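Local atomic coordinates of type IV pilus secretin PilQ family protein (Vibrio cholerae, PDB entry 6W6M), a protein that probably forms the outer-membrane channel through which the type IV competence pilus passes, as a member of the secretin family of transport proteins. Residues 265-268 and 269-273; 491-495 and 496-500. All blocks are in the same frame, centred on the assembly; numbering follows the deposited sequence.

Interaction 1 (265-268 and 269-273); sequences SDIA and AMIGG
Ile267 spreads its side chain between two partners one turn further along the helix: CG1 lies 4.4 Å from CE of Met270, and CG2 lies 4.5 Å from CG1 of Ile271. The two partners meet it in different ways. Met270 sets off with CG anti to its own backbone N (chi1 168°), and a bend at the thioether (chi3 37°) brings the terminal methyl back toward the isoleucine. Ile271 instead holds CG1 beside its backbone N, with that carbon 3.7 Å from the carbonyl O of Ile267. On another side of the turn, CB of Ala269 rests 3.5 Å from the carbonyl O of Ser265. Backbone hydrogen bonds set these positions, the straightest running from N of Ile271 to O of Ile267 (2.9 Å). The final bond, from Gly272 N to Ala268 O (3.2 Å), approaches from above the carbonyl plane, and there the helix ends: Gly272 leaves helical angles and Gly273 takes a backbone conformation suited to glycine. The short helix belongs to a small domain of strand-helix-strand-strand-helix order, consistent with the KH-like domains of secretins. Ile267 and Ile271 pack on Ile311 and Met270 on Leu314, both of helix 303-314, while Ala268 lies against Ile288 of strand 285-289 and Leu295 of strand 294-299; Met270 also reaches Asp289 of a second subunit.

Interaction 2 (491-495 and 496-500); sequences VKTGT and GEAVS
The backbone N and O of Thr493 bond with those of Gly496, both donors standing out of the acceptor's carbonyl plane: N of Gly496 by 36° from that of Thr493, and N of Thr493 by 51° from that of Gly496. The bond from Gly496 N to Thr493 O measures 2.7 Å. Its partner, from Thr493 N to Gly496 O, measures 2.9 Å. The other flat group, the carboxylate of Glu497, ends an extended chain that runs beside Lys492, with OE2 4.4 Å from Lys492 CG. The charged ends stay apart, NZ of Lys492 being 6.0 Å from OE2 of Glu497. Lys492 NZ makes a long, weak ion pair with Glu497 OE1 of one neighbouring subunit, and Glu497 OE1 makes the same with Lys492 NZ of another. Gly494 and Thr495 fill the corners of a type II' turn, with positive phi at Gly494, which closes a tight two-residue beta hairpin between strands 475-493 and 496-513. As in related secretins, this hairpin probably belongs to the gate inside the ring; the packing of Thr495 on Thr495 of a neighbouring subunit is consistent with that. On the face bearing Val491, Thr493 and Ala498, the Thr493 methyl CG2 meets CB of Ala498 at 3.9 Å; with chi1 at 82°, OG1 sits between the backbone N and the carbonyl carbon, leaving CG2 to make this contact. Further from the turn, Ala498 N donates to Val491 O (3.1 Å), and the same oxygen lies 3.4 Å from CB of Glu497. Ser500 OG is hydrogen-bonded to the carbonyl O of Glu489.

How the interactions relate
Following the chain from the N terminus, interaction 1 comes first, on helix 264-271, where backbone N-H groups of 269-272 bond to carbonyls four residues earlier and the chain then turns out into a loop. More than two hundred residues later, interaction 2 closes the two-residue loop between strands 475-493 and 496-513. The two are in series, neither nested nor crossing, and do not touch: their centres are 51 Å apart and their nearest atoms about 39 Å. Interaction 1 belongs to a small domain of helices and strands, interaction 2 to the four-stranded antiparallel sheet of the secretin domain. Both lie against neighbouring subunits of the fourteen-chain ring.

Interaction 1 (265-268 and 269-273)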
ATOM      1  N   SER A 265     -41.428 -15.113  13.741  1.00 98.12           N
ATOM      2  CA  SER A 265     -40.036 -15.234  13.322  1.00 98.12           C
ATOM      3  C   SER A 265     -39.184 -15.883  14.405  1.00 98.12           C
ATOM      4  O   SER A 265     -38.338 -16.736  14.111  1.00 98.12           O
ATOM      5  CB  SER A 265     -39.485 -13.862  12.942  1.00 98.12           C
ATOM      6  OG  SER A 265     -39.701 -12.922  13.974  1.00 98.12           O
ATOM      7  N   ASP A 266     -39.403 -15.506  15.663  1.00100.30           N
ATOM      8  CA  ASP A 266     -38.682 -16.138  16.760  1.00100.30           C
ATOM      9  C   ASP A 266     -38.992 -17.628  16.845  1.00100.30           C
ATOM     10  O   ASP A 266     -38.088 -18.449  17.043  1.00100.30           O
ATOM     11  CB  ASP A 266     -39.030 -15.445  18.074  1.00100.30           C
ATOM     12  CG  ASP A 266     -38.661 -13.977  18.072  1.00100.30           C
ATOM     13  OD1 ASP A 266     -37.768 -13.588  17.294  1.00100.30           O
ATOM     14  OD2 ASP A 266     -39.257 -13.206  18.852  1.00100.30           O
ATOM     15  N   ILE A 267     -40.263 -17.993  16.688  1.00101.09           N
ATOM     16  CA  ILE A 267     -40.653 -19.394  16.779  1.00101.09           C
ATOM     17  C   ILE A 267     -40.089 -20.192  15.610  1.00101.09           C
ATOM     18  O   ILE A 267     -39.638 -21.328  15.781  1.00101.09           O
ATOM     19  CB  ILE A 267     -42.181 -19.506  16.876  1.00101.09           C
ATOM     20  CG1 ILE A 267     -42.626 -19.138  18.287  1.00101.09           C
ATOM     21  CG2 ILE A 267     -42.640 -20.895  16.519  1.00101.09           C
ATOM     22  CD1 ILE A 267     -44.079 -19.339  18.536  1.00101.09           C
ATOM     23  N   ALA A 268     -40.086 -19.613  14.412  1.00101.85           N
ATOM     24  CA  ALA A 268     -39.477 -20.301  13.282  1.00101.85           C
ATOM     25  C   ALA A 268     -37.974 -20.448  13.458  1.00101.85           C
ATOM     26  O   ALA A 268     -37.381 -21.389  12.927  1.00101.85           O
ATOM     27  CB  ALA A 268     -39.782 -19.561  11.986  1.00101.85           C
ATOM     28  N   ALA A 269     -37.335 -19.527  14.176  1.00104.77           N
ATOM     29  CA  ALA A 269     -35.902 -19.663  14.407  1.00104.77           C
ATOM     30  C   ALA A 269     -35.613 -20.694  15.489  1.00104.77           C
ATOM     31  O   ALA A 269     -34.533 -21.291  15.513  1.00104.77           O
ATOM     32  CB  ALA A 269     -35.291 -18.316  14.774  1.00104.77           C
ATOM     33  N   MET A 270     -36.555 -20.903  16.403  1.00106.91           N
ATOM     34  CA  MET A 270     -36.341 -21.919  17.426  1.00106.91           C
ATOM     35  C   MET A 270     -36.649 -23.326  16.928  1.00106.91           C
ATOM     36  O   MET A 270     -35.896 -24.257  17.225  1.00106.91           O
ATOM     37  CB  MET A 270     -37.187 -21.609  18.658  1.00106.91           C
ATOM     38  CG  MET A 270     -37.248 -22.741  19.647  1.00106.91           C
ATOM     39  SD  MET A 270     -38.195 -22.310  21.106  1.00106.91           S
ATOM     40  CE  MET A 270     -39.496 -21.327  20.377  1.00106.91           C
ATOM     41  N   ILE A 271     -37.721 -23.502  16.153  1.00110.05           N
ATOM     42  CA  ILE A 271     -38.116 -24.843  15.730  1.00110.05           C
ATOM     43  C   ILE A 271     -37.193 -25.354  14.633  1.00110.05           C
ATOM     44  O   ILE A 271     -36.745 -26.503  14.664  1.00110.05           O
ATOM     45  CB  ILE A 271     -39.585 -24.855  15.279  1.00110.05           C
ATOM     46  CG1 ILE A 271     -40.513 -24.850  16.489  1.00110.05           C
ATOM     47  CG2 ILE A 271     -39.859 -26.046  14.411  1.00110.05           C
ATOM     48  CD1 ILE A 271     -40.285 -25.990  17.426  1.00110.05           C
ATOM     49  N   GLY A 272     -36.891 -24.517  13.652  1.00115.22           N
ATOM     50  CA  GLY A 272     -35.940 -24.901  12.629  1.00115.22           C
ATOM     51  C   GLY A 272     -34.553 -24.386  12.944  1.00115.22           C
ATOM     52  O   GLY A 272     -34.005 -24.680  14.008  1.00115.22           O
ATOM     53  N   GLY A 273     -33.974 -23.617  12.032  1.00124.35           N
ATOM     54  CA  GLY A 273     -32.742 -22.917  12.341  1.00124.35           C
ATOM     55  C   GLY A 273     -31.512 -23.399  11.607  1.00124.35           C
ATOM     56  O   GLY A 273     -31.609 -23.994  10.529  1.00124.35           O
TER

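Interaction 2 (491-495 and 496-500)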
ATOM      1  N   VAL A 491     -10.422  20.558  29.310  1.00 78.82           N
ATOM      2  CA  VAL A 491      -8.994  20.350  29.507  1.00 78.82           C
ATOM      3  C   VAL A 491      -8.236  20.573  28.208  1.00 78.82           C
ATOM      4  O   VAL A 491      -8.832  20.692  27.136  1.00 78.82           O
ATOM      5  CB  VAL A 491      -8.724  18.950  30.079  1.00 78.82           C
ATOM      6  CG1 VAL A 491      -9.342  18.845  31.442  1.00 78.82           C
ATOM      7  CG2 VAL A 491      -9.278  17.885  29.175  1.00 78.82           C
ATOM      8  N   LYS A 492      -6.903  20.599  28.316  1.00 83.23           N
ATOM      9  CA  LYS A 492      -5.997  20.845  27.160  1.00 83.23           C
ATOM     10  C   LYS A 492      -5.467  19.508  26.628  1.00 83.23           C
ATOM     11  O   LYS A 492      -4.956  18.713  27.436  1.00 83.23           O
ATOM     12  CB  LYS A 492      -4.832  21.740  27.593  1.00 83.23           C
ATOM     13  CG  LYS A 492      -5.208  23.167  27.967  1.00 83.23           C
ATOM     14  CD  LYS A 492      -4.024  23.997  28.409  1.00 83.23           C
ATOM     15  CE  LYS A 492      -4.397  25.421  28.757  1.00 83.23           C
ATOM     16  NZ  LYS A 492      -3.220  26.200  29.209  1.00 83.23           N
ATOM     17  N   THR A 493      -5.595  19.279  25.317  1.00 86.53           N
ATOM     18  CA  THR A 493      -5.127  18.017  24.679  1.00 86.53           C
ATOM     19  C   THR A 493      -4.258  18.357  23.462  1.00 86.53           C
ATOM     20  O   THR A 493      -4.798  18.937  22.502  1.00 86.53           O
ATOM     21  CB  THR A 493      -6.304  17.126  24.257  1.00 86.53           C
ATOM     22  OG1 THR A 493      -6.790  17.587  22.997  1.00 86.53           O
ATOM     23  CG2 THR A 493      -7.436  17.102  25.261  1.00 86.53           C
ATOM     24  N   GLY A 494      -2.970  18.001  23.505  1.00 88.10           N
ATOM     25  CA  GLY A 494      -2.029  18.342  22.418  1.00 88.10           C
ATOM     26  C   GLY A 494      -1.928  19.843  22.211  1.00 88.10           C
ATOM     27  O   GLY A 494      -1.620  20.554  23.186  1.00 88.10           O
ATOM     28  N   THR A 495      -2.182  20.310  20.984  1.00 90.15           N
ATOM     29  CA  THR A 495      -2.287  21.768  20.704  1.00 90.15           C
ATOM     30  C   THR A 495      -3.754  22.209  20.786  1.00 90.15           C
ATOM     31  O   THR A 495      -4.030  23.388  20.497  1.00 90.15           O
ATOM     32  CB  THR A 495      -1.674  22.127  19.344  1.00 90.15           C
ATOM     33  OG1 THR A 495      -2.354  21.395  18.323  1.00 90.15           O
ATOM     34  CG2 THR A 495      -0.188  21.848  19.274  1.00 90.15           C
ATOM     35  N   GLY A 496      -4.648  21.293  21.169  1.00 86.47           N
ATOM     36  CA  GLY A 496      -6.099  21.561  21.131  1.00 86.47           C
ATOM     37  C   GLY A 496      -6.725  21.515  22.514  1.00 86.47           C
ATOM     38  O   GLY A 496      -5.975  21.554  23.504  1.00 86.47           O
ATOM     39  N   GLU A 497      -8.058  21.441  22.567  1.00 83.02           N
ATOM     40  CA  GLU A 497      -8.813  21.274  23.799  1.00 83.02           C
ATOM     41  C   GLU A 497      -9.951  20.303  23.559  1.00 83.02           C
ATOM     42  O   GLU A 497     -10.313  20.009  22.423  1.00 83.02           O
ATOM     43  CB  GLU A 497      -9.353  22.600  24.313  1.00 83.02           C
ATOM     44  CG  GLU A 497      -8.281  23.529  24.764  1.00 83.02           C
ATOM     45  CD  GLU A 497      -8.825  24.854  25.199  1.00 83.02           C
ATOM     46  OE1 GLU A 497     -10.026  25.100  24.965  1.00 83.02           O
ATOM     47  OE2 GLU A 497      -8.059  25.643  25.787  1.00 83.02           O
ATOM     48  N   ALA A 498     -10.513  19.798  24.648  1.00 76.74           N
ATOM     49  CA  ALA A 498     -11.640  18.880  24.588  1.00 76.74           C
ATOM     50  C   ALA A 498     -12.388  18.972  25.911  1.00 76.74           C
ATOM     51  O   ALA A 498     -11.939  19.635  26.848  1.00 76.74           O
ATOM     52  CB  ALA A 498     -11.168  17.460  24.272  1.00 76.74           C
ATOM     53  N   VAL A 499     -13.525  18.294  25.996  1.00 74.20           N
ATOM     54  CA  VAL A 499     -14.432  18.395  27.130  1.00 74.20           C
ATOM     55  C   VAL A 499     -14.323  17.120  27.950  1.00 74.20           C
ATOM     56  O   VAL A 499     -14.302  16.022  27.389  1.00 74.20           O
ATOM     57  CB  VAL A 499     -15.885  18.619  26.668  1.00 74.20           C
ATOM     58  CG1 VAL A 499     -16.773  18.932  27.840  1.00 74.20           C
ATOM     59  CG2 VAL A 499     -15.954  19.721  25.655  1.00 74.20           C
ATOM     60  N   SER A 500     -14.251  17.257  29.270  1.00 71.96           N
ATOM     61  CA  SER A 500     -14.208  16.117  30.172  1.00 71.96           C
ATOM     62  C   SER A 500     -15.583  15.875  30.788  1.00 71.96           C
ATOM     63  O   SER A 500     -16.478  16.710  30.712  1.00 71.96           O
ATOM     64  CB  SER A 500     -13.152  16.334  31.253  1.00 71.96           C
ATOM     65  OG  SER A 500     -13.476  17.431  32.074  1.00 71.96           O
TER